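Local coordinates for choline binding protein A (PDB 5GT1), which probably binds choline and, as a protein linked to the S-layer, may help adhesion to intestinal epithelial cells, this piece being its zinc-binding peptidase family M23 domain, at residues A[36-39]-A[40-43]; A[55-58]-A[59-63]; A[95-98]-A[99-102]; A[108-111]-A[112-115]. One frame throughout, in Å; residues are numbered along the deposited sequence.

The four contacts follow one another along the chain, each formed within one short continuous stretch. Interactions 1 and 2 touch, their centres about 7 Å apart: the turn at 36-43, just before strand 44-45, supplies the Leu42 carbonyl that holds zinc ligand His57 of interaction 2. Interaction 3 closes the hairpin of strands 92-96 and 101-108, reaching the same eight-stranded antiparallel sheet as strand 56-63, but its centre is about 19 Å from that of interaction 2, across the middle of the chain. Interaction 4, after strand 101-108, has its centre about 20 to 24 Å from those of the other three. Interaction 2 supplies two of the three protein ligands of the zinc and interaction 1 holds one in place; the others shape turns away from the site.

Interaction 1 (A[36-39]-A[40-43])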
# COMPACT_ATOMS: atom_id res chain seq x y z
N TYR A 36 9.19 0.46 12.37
CA TYR A 36 8.22 0.44 13.47
C TYR A 36 7.02 1.29 13.09
O TYR A 36 7.17 2.28 12.36
CB TYR A 36 8.86 1.00 14.75
CG TYR A 36 10.18 0.35 15.08
CD1 TYR A 36 10.21 -0.92 15.69
CD2 TYR A 36 11.39 0.98 14.77
CE1 TYR A 36 11.43 -1.54 15.98
CE2 TYR A 36 12.61 0.37 15.08
CZ TYR A 36 12.62 -0.89 15.68
OH TYR A 36 13.82 -1.50 15.97
N PHE A 37 5.85 0.93 13.60
CA PHE A 37 4.61 1.62 13.30
C PHE A 37 3.88 2.01 14.56
O PHE A 37 3.89 1.26 15.54
CB PHE A 37 3.70 0.69 12.49
CG PHE A 37 4.32 0.20 11.22
CD1 PHE A 37 4.20 0.96 10.05
CD2 PHE A 37 5.02 -1.00 11.18
CE1 PHE A 37 4.76 0.50 8.86
CE2 PHE A 37 5.60 -1.45 10.01
CZ PHE A 37 5.47 -0.69 8.85
N SER A 38 3.22 3.17 14.55
CA SER A 38 2.38 3.56 15.68
C SER A 38 1.05 2.81 15.60
O SER A 38 0.73 2.21 14.57
CB SER A 38 2.13 5.06 15.63
OG SER A 38 1.26 5.35 14.55
N GLY A 39 0.27 2.87 16.68
CA GLY A 39 -1.03 2.18 16.72
C GLY A 39 -1.92 2.58 15.55
O GLY A 39 -2.55 1.72 14.92
N ALA A 40 -1.94 3.88 15.24
CA ALA A 40 -2.75 4.44 14.15
C ALA A 40 -2.31 3.96 12.75
O ALA A 40 -3.15 3.75 11.86
CB ALA A 40 -2.78 5.96 14.21
N GLN A 41 -1.00 3.75 12.57
CA GLN A 41 -0.48 3.32 11.28
C GLN A 41 -0.71 1.85 10.94
O GLN A 41 -0.75 1.48 9.77
CB GLN A 41 1.02 3.61 11.23
CG GLN A 41 1.32 5.10 11.18
CD GLN A 41 2.80 5.36 11.29
OE1 GLN A 41 3.51 4.71 12.06
NE2 GLN A 41 3.28 6.32 10.52
N LEU A 42 -0.86 1.01 11.96
CA LEU A 42 -1.00 -0.43 11.75
C LEU A 42 -2.31 -0.80 11.08
O LEU A 42 -3.29 -0.05 11.15
CB LEU A 42 -0.90 -1.16 13.09
CG LEU A 42 0.47 -1.20 13.77
CD1 LEU A 42 0.29 -1.70 15.20
CD2 LEU A 42 1.43 -2.09 13.00
N PHE A 43 -2.32 -1.96 10.43
CA PHE A 43 -3.54 -2.51 9.85
C PHE A 43 -4.49 -3.00 10.95
O PHE A 43 -4.05 -3.46 12.02
CB PHE A 43 -3.20 -3.67 8.90
CG PHE A 43 -4.41 -4.42 8.41
CD1 PHE A 43 -5.06 -4.01 7.25
CD2 PHE A 43 -4.93 -5.50 9.14
CE1 PHE A 43 -6.21 -4.67 6.81
CE2 PHE A 43 -6.08 -6.16 8.71
CZ PHE A 43 -6.70 -5.75 7.53
O HOH W 1 -4.51 1.19 13.28
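Gln41 places its CB at the edge of the Phe37 ring, close to the ring plane, whereas Leu42 comes in obliquely, its CD2 methyl 3.6 Å from Phe37 CB. The same ring stacks with His67 and meets Phe62 edge-to-face, so the aromatic group is embraced by residues well beyond the turn. The second flat group is the Gln41 amide. Its OE1 takes the Ser38 backbone N-H in a nearly straight bond (Ser38 N to Gln41 OE1 2.9 Å, 172° at the hydrogen), with the donor tilted slightly out of the carbonyl plane. Gln41 CG stands beside its own backbone N (chi1 -69°) and the chain is extended beyond it, which carries the amide back alongside Ser38. In return Ser38 OG receives a weak bond from the Gln41 backbone N at 3.4 Å. These reciprocal links between residues three apart resemble a capping box, though round a single turn and with one of the two bonds weak. Ser38 O takes the Leu42 N at 3.3 Å and, weakly, the Gln41 N. A water bridges two carbonyls, 2.6 Å from Gly39 O and 2.8 Å from Leu42 O. Gln41 NE2 is fixed by Asp66, and the Gln41 side chain lies about 7 Å from the zinc ion. Leading into strand 44-45, the turn has Phe37 and Leu42 against Arg164 of helix 163-173, and Phe37 and Gln41 against strand 56-63.

Interaction 2 (A[55-58]-A[59-63]). With ZN (zinc ion), chain B.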
# COMPACT_ATOMS: atom_id res chain seq x y z
N GLY A 55 -13.29 2.17 13.74
CA GLY A 55 -11.94 1.99 14.29
C GLY A 55 -11.05 1.07 13.46
O GLY A 55 -10.11 0.46 13.99
N PHE A 56 -11.34 0.96 12.16
CA PHE A 56 -10.65 0.01 11.29
C PHE A 56 -9.76 0.72 10.28
O PHE A 56 -10.20 1.67 9.62
CB PHE A 56 -11.66 -0.87 10.55
CG PHE A 56 -11.04 -1.87 9.62
CD1 PHE A 56 -10.34 -2.97 10.12
CD2 PHE A 56 -11.15 -1.73 8.24
CE1 PHE A 56 -9.76 -3.90 9.27
CE2 PHE A 56 -10.57 -2.67 7.38
CZ PHE A 56 -9.88 -3.75 7.90
N HIS A 57 -8.52 0.25 10.17
CA HIS A 57 -7.57 0.76 9.19
C HIS A 57 -7.32 -0.32 8.17
O HIS A 57 -6.79 -1.39 8.52
CB HIS A 57 -6.28 1.17 9.89
CG HIS A 57 -5.27 1.85 8.99
ND1 HIS A 57 -3.94 1.65 9.12
CD2 HIS A 57 -5.44 2.72 7.90
CE1 HIS A 57 -3.29 2.38 8.17
NE2 HIS A 57 -4.21 3.02 7.43
N ASP A 58 -7.69 -0.07 6.91
CA ASP A 58 -7.66 -1.09 5.86
C ASP A 58 -6.30 -1.24 5.17
O ASP A 58 -6.20 -1.82 4.09
CB ASP A 58 -8.77 -0.85 4.81
CG ASP A 58 -8.53 0.40 3.94
OD1 ASP A 58 -7.73 1.29 4.32
OD2 ASP A 58 -9.14 0.48 2.85
N GLY A 59 -5.25 -0.70 5.77
CA GLY A 59 -3.94 -0.76 5.14
C GLY A 59 -2.86 -0.52 6.16
O GLY A 59 -3.12 -0.59 7.36
N LEU A 60 -1.66 -0.24 5.67
CA LEU A 60 -0.49 0.01 6.50
C LEU A 60 0.12 1.35 6.08
O LEU A 60 0.41 1.54 4.90
CB LEU A 60 0.52 -1.12 6.32
CG LEU A 60 1.80 -1.05 7.18
CD1 LEU A 60 1.46 -1.09 8.67
CD2 LEU A 60 2.74 -2.20 6.81
N ASP A 61 0.29 2.25 7.03
CA ASP A 61 0.86 3.57 6.74
C ASP A 61 2.37 3.61 6.99
O ASP A 61 2.85 3.22 8.06
CB ASP A 61 0.22 4.63 7.63
CG ASP A 61 -1.23 4.88 7.29
OD1 ASP A 61 -1.71 4.44 6.23
OD2 ASP A 61 -1.88 5.57 8.11
N PHE A 62 3.11 4.13 6.02
CA PHE A 62 4.55 4.32 6.16
C PHE A 62 4.78 5.83 6.16
O PHE A 62 4.68 6.46 5.11
CB PHE A 62 5.26 3.71 4.94
CG PHE A 62 5.14 2.20 4.84
CD1 PHE A 62 6.21 1.39 5.23
CD2 PHE A 62 3.98 1.60 4.33
CE1 PHE A 62 6.11 0.00 5.15
CE2 PHE A 62 3.88 0.21 4.23
CZ PHE A 62 4.96 -0.58 4.64
N GLY A 63 5.04 6.40 7.34
CA GLY A 63 5.25 7.86 7.46
C GLY A 63 6.61 8.29 6.98
O GLY A 63 7.57 7.51 7.01
ZN ZN B . -3.84 4.60 6.06
O HOH W 2 -4.32 6.52 7.61
O HOH W 3 -6.04 5.14 5.76
O HOH W 4 -3.70 6.55 5.16
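His57 and Asp61 meet at the zinc ion, His57 through NE2 at 2.1 Å and Asp61 through OD1, also at 2.1 Å from the metal. His137 ND1 and three waters complete six ligands. Asp61 binds through one oxygen, since its OD2 stays 3.0 Å from the zinc and instead accepts a hydrogen bond from a zinc-bound water at 2.7 Å. Sharing the metal brings His57 NE2 to 3.1 Å from Asp61 OD1, the oxygen lying at the edge of the imidazole while ring and carboxylate planes are turned 68° apart. This is the His-x-x-x-Asp element of the M23 metallopeptidases, carried on the interrupted strand 56-63 and joined at the metal by a histidine of strand 135-141. Behind the first shell, the Leu42 carbonyl takes a hydrogen bond from His57 ND1, which fixes the rotation of the ring and directs NE2 at the zinc. His57 has its CG trans to the backbone N (chi1 -174°), reaching over Gly59, whose carbonyl oxygen lies over one ring face. Farther out, Asp61 pairs through its backbone with Gln41, and Arg52 forms a long, weak ion pair with Asp61 OD2.

Interaction 3 (A[95-98]-A[99-102]); sequences VRSD and EYTF
Arg96 starts out extended, with CG opposite its backbone N (chi1 174°), then bends at CG (chi2 78°), and this fold brings the guanidinium back across the hairpin to Thr101. There NH1 gives a hydrogen bond to Thr101 OG1 at 2.9 Å, with the oxygen lying in the guanidinium plane at its edge. The Tyr100 backbone N sits over the centre of one guanidinium face, so the group lies flat against the returning chain. Water bridges its other end to the turn, 3.0 Å from Arg96 NH2 and 2.8 Å from Glu99 O. Beyond the hairpin Arg96 NH1 also reaches Arg142 O, and Thr101 OG1 is bonded to Glu143 O. Replacing Arg96 by an alanine would probably leave the Arg142 carbonyl without this donor, Thr101 OG1 with one partner fewer, and the backbone of Glu99 and Tyr100 without its flat cover. Next to Arg96 on the same arm, Ser97 ties the bend: its N-H bonds to Tyr100 O at 2.8 Å, while its OG accepts the Tyr100 N-H at 3.2 Å. The same hydroxyl lies at the edge of the Phe102 ring, 3.6 Å from Phe102 CE2. Glu99 swings outward to a salt bridge with Arg142. Within the sheet, Val95 and Phe102 form an antiparallel hydrogen-bonded pair, and Arg96 faces Thr101 in a non-hydrogen-bonded one. With Asp98 and Glu99 at the corner in type I conformation, this is a tight beta hairpin between strands 92-96 and 101-108 of the M23 domain's antiparallel sheet.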
# COMPACT_ATOMS: atom_id res chain seq x y z
N VAL A 95 -1.75 -2.09 -8.56
CA VAL A 95 -0.95 -3.13 -9.21
C VAL A 95 -1.59 -4.48 -8.90
O VAL A 95 -1.92 -4.76 -7.75
CB VAL A 95 0.52 -3.12 -8.69
CG1 VAL A 95 1.31 -4.26 -9.31
CG2 VAL A 95 1.20 -1.79 -8.99
N ARG A 96 -1.78 -5.31 -9.93
CA ARG A 96 -2.41 -6.62 -9.77
C ARG A 96 -1.42 -7.71 -10.10
O ARG A 96 -0.81 -7.67 -11.16
CB ARG A 96 -3.65 -6.75 -10.66
CG ARG A 96 -4.29 -8.14 -10.66
CD ARG A 96 -5.14 -8.40 -9.42
NE ARG A 96 -5.40 -9.84 -9.24
CZ ARG A 96 -5.99 -10.38 -8.17
NH1 ARG A 96 -6.39 -9.63 -7.15
NH2 ARG A 96 -6.17 -11.71 -8.13
N SER A 97 -1.22 -8.64 -9.18
CA SER A 97 -0.43 -9.84 -9.44
C SER A 97 -1.39 -11.03 -9.65
O SER A 97 -2.60 -10.82 -9.81
CB SER A 97 0.54 -10.12 -8.29
OG SER A 97 -0.15 -10.49 -7.11
N ASP A 98 -0.89 -12.26 -9.64
CA ASP A 98 -1.77 -13.42 -9.85
C ASP A 98 -2.83 -13.54 -8.76
O ASP A 98 -3.99 -13.85 -9.03
CB ASP A 98 -0.95 -14.70 -9.94
CG ASP A 98 -0.46 -14.97 -11.36
OD1 ASP A 98 0.70 -15.42 -11.52
OD2 ASP A 98 -1.25 -14.73 -12.31
N GLU A 99 -2.42 -13.25 -7.53
CA GLU A 99 -3.22 -13.49 -6.34
C GLU A 99 -3.74 -12.19 -5.70
O GLU A 99 -4.80 -12.19 -5.06
CB GLU A 99 -2.34 -14.25 -5.34
CG GLU A 99 -3.07 -15.13 -4.35
CD GLU A 99 -2.13 -16.01 -3.52
OE1 GLU A 99 -2.61 -16.67 -2.57
OE2 GLU A 99 -0.91 -16.06 -3.79
N TYR A 100 -3.02 -11.09 -5.87
CA TYR A 100 -3.28 -9.89 -5.05
C TYR A 100 -3.45 -8.60 -5.83
O TYR A 100 -2.85 -8.41 -6.88
CB TYR A 100 -2.15 -9.69 -4.03
CG TYR A 100 -1.97 -10.81 -3.03
CD1 TYR A 100 -2.89 -11.02 -2.00
CD2 TYR A 100 -0.85 -11.65 -3.10
CE1 TYR A 100 -2.71 -12.04 -1.07
CE2 TYR A 100 -0.65 -12.67 -2.17
CZ TYR A 100 -1.58 -12.86 -1.16
OH TYR A 100 -1.39 -13.87 -0.25
N THR A 101 -4.27 -7.72 -5.26
CA THR A 101 -4.33 -6.33 -5.69
C THR A 101 -3.64 -5.47 -4.64
O THR A 101 -4.00 -5.52 -3.45
CB THR A 101 -5.79 -5.88 -5.84
OG1 THR A 101 -6.48 -6.75 -6.76
CG2 THR A 101 -5.86 -4.44 -6.35
N PHE A 102 -2.64 -4.70 -5.08
CA PHE A 102 -1.90 -3.77 -4.22
C PHE A 102 -2.34 -2.35 -4.54
O PHE A 102 -2.38 -1.96 -5.71
CB PHE A 102 -0.39 -3.92 -4.50
CG PHE A 102 0.13 -5.32 -4.31
CD1 PHE A 102 0.71 -5.70 -3.10
CD2 PHE A 102 0.08 -6.26 -5.36
CE1 PHE A 102 1.20 -7.00 -2.92
CE2 PHE A 102 0.56 -7.55 -5.19
CZ PHE A 102 1.12 -7.92 -3.98
O HOH W 5 -7.08 -13.56 -5.99
O HOH W 6 0.50 -13.04 -6.57

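Interaction 4 (A[108-111]-A[112-115]). With EDO (1,2-ethanediol), chain D.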
# COMPACT_ATOMS: atom_id res chain seq x y z
N PHE A 108 1.39 10.61 -2.99
CA PHE A 108 1.70 11.41 -4.18
C PHE A 108 0.78 12.64 -4.24
O PHE A 108 -0.43 12.51 -4.43
CB PHE A 108 1.59 10.55 -5.44
CG PHE A 108 2.12 9.14 -5.26
CD1 PHE A 108 3.49 8.90 -5.14
CD2 PHE A 108 1.25 8.04 -5.21
CE1 PHE A 108 3.98 7.61 -4.95
CE2 PHE A 108 1.73 6.74 -5.05
CZ PHE A 108 3.10 6.53 -4.92
N SER A 109 1.36 13.83 -4.04
CA SER A 109 0.56 15.07 -3.99
C SER A 109 -0.04 15.41 -5.36
O SER A 109 -1.00 16.15 -5.44
CB SER A 109 1.38 16.25 -3.46
OG SER A 109 2.35 16.66 -4.42
N ASN A 110 0.53 14.84 -6.42
CA ASN A 110 -0.02 14.95 -7.76
C ASN A 110 0.44 13.80 -8.63
O ASN A 110 1.44 13.14 -8.31
CB ASN A 110 0.36 16.28 -8.41
CG ASN A 110 1.82 16.35 -8.73
OD1 ASN A 110 2.20 16.21 -9.89
ND2 ASN A 110 2.65 16.55 -7.71
N LYS A 111 -0.28 13.58 -9.73
CA LYS A 111 -0.03 12.44 -10.61
C LYS A 111 1.36 12.46 -11.22
O LYS A 111 1.88 11.41 -11.59
CB LYS A 111 -1.11 12.34 -11.71
CG LYS A 111 -2.41 11.72 -11.21
CD LYS A 111 -3.60 11.92 -12.15
CE LYS A 111 -4.90 11.89 -11.34
NZ LYS A 111 -6.08 11.34 -12.07
N GLY A 112 1.95 13.65 -11.33
CA GLY A 112 3.31 13.79 -11.83
C GLY A 112 4.33 13.11 -10.93
O GLY A 112 5.42 12.79 -11.38
N ASN A 113 3.98 12.87 -9.67
CA ASN A 113 4.86 12.12 -8.75
C ASN A 113 4.82 10.61 -8.96
O ASN A 113 5.60 9.88 -8.34
CB ASN A 113 4.58 12.47 -7.28
CG ASN A 113 5.38 13.67 -6.82
OD1 ASN A 113 6.16 13.59 -5.87
ND2 ASN A 113 5.21 14.77 -7.50
N ILE A 114 3.94 10.15 -9.84
CA ILE A 114 3.85 8.72 -10.14
C ILE A 114 4.73 8.41 -11.35
O ILE A 114 4.68 9.12 -12.36
CB ILE A 114 2.38 8.27 -10.31
CG1 ILE A 114 1.62 8.50 -8.99
CG2 ILE A 114 2.33 6.81 -10.77
CD1 ILE A 114 0.10 8.47 -9.07
N SER A 115 5.54 7.35 -11.24
CA SER A 115 6.55 7.01 -12.25
C SER A 115 6.08 5.96 -13.24
O SER A 115 6.68 5.81 -14.31
CB SER A 115 7.81 6.50 -11.57
OG SER A 115 8.35 7.48 -10.72
C1 EDO D . 8.65 10.35 -13.36
O1 EDO D . 9.52 9.45 -12.66
C2 EDO D . 7.64 10.90 -12.36
O2 EDO D . 8.29 11.07 -11.09
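Lys111 and Ile114 are joined through the backbone, where Lys111 O accepts the Ile114 N-H at 3.0 Å from well above the carbonyl plane. One residue back, Asn110 O takes the Asn113 N-H at 2.9 Å, again off the plane. These two successive bonds between residues three apart wind 111-113 into a short 3-10 turn. Asn110 opens it with a side-chain bond: OD1 lies 2.9 Å from Gly112 N, a weak link of the Asx-turn kind. Asn110 ND2 leans weakly on Ser109 OG. The turn sits in the loop between strands 101-108 and 121-122 of the M23 domain, and the backbones of Asn113 and Ser115 pair with Tyr130 and Ile128 of strand 127-130. Ile114 packs on Phe108. Its CG1, beside the backbone N (chi1 -62°), sits over one face of the Phe108 ring as a CH-pi contact, 4.1 Å from the ring centroid and 24° off the normal. Asn113 adds its CB, 4.0 Å from Phe108 CB. Changing Phe108 to an alanine is likely to open a gap under Ile114 CG1 and Asn113 and cost the packing on Ile128. The Lys111 side chain touches Asn91, in a loop, and Tyr85 of strand 78-86. At the far end Ser115 OG lies 3.0 Å from O1 of a 1,2-ethanediol, probably from the crystallisation liquor, and is hydrogen-bonded to it.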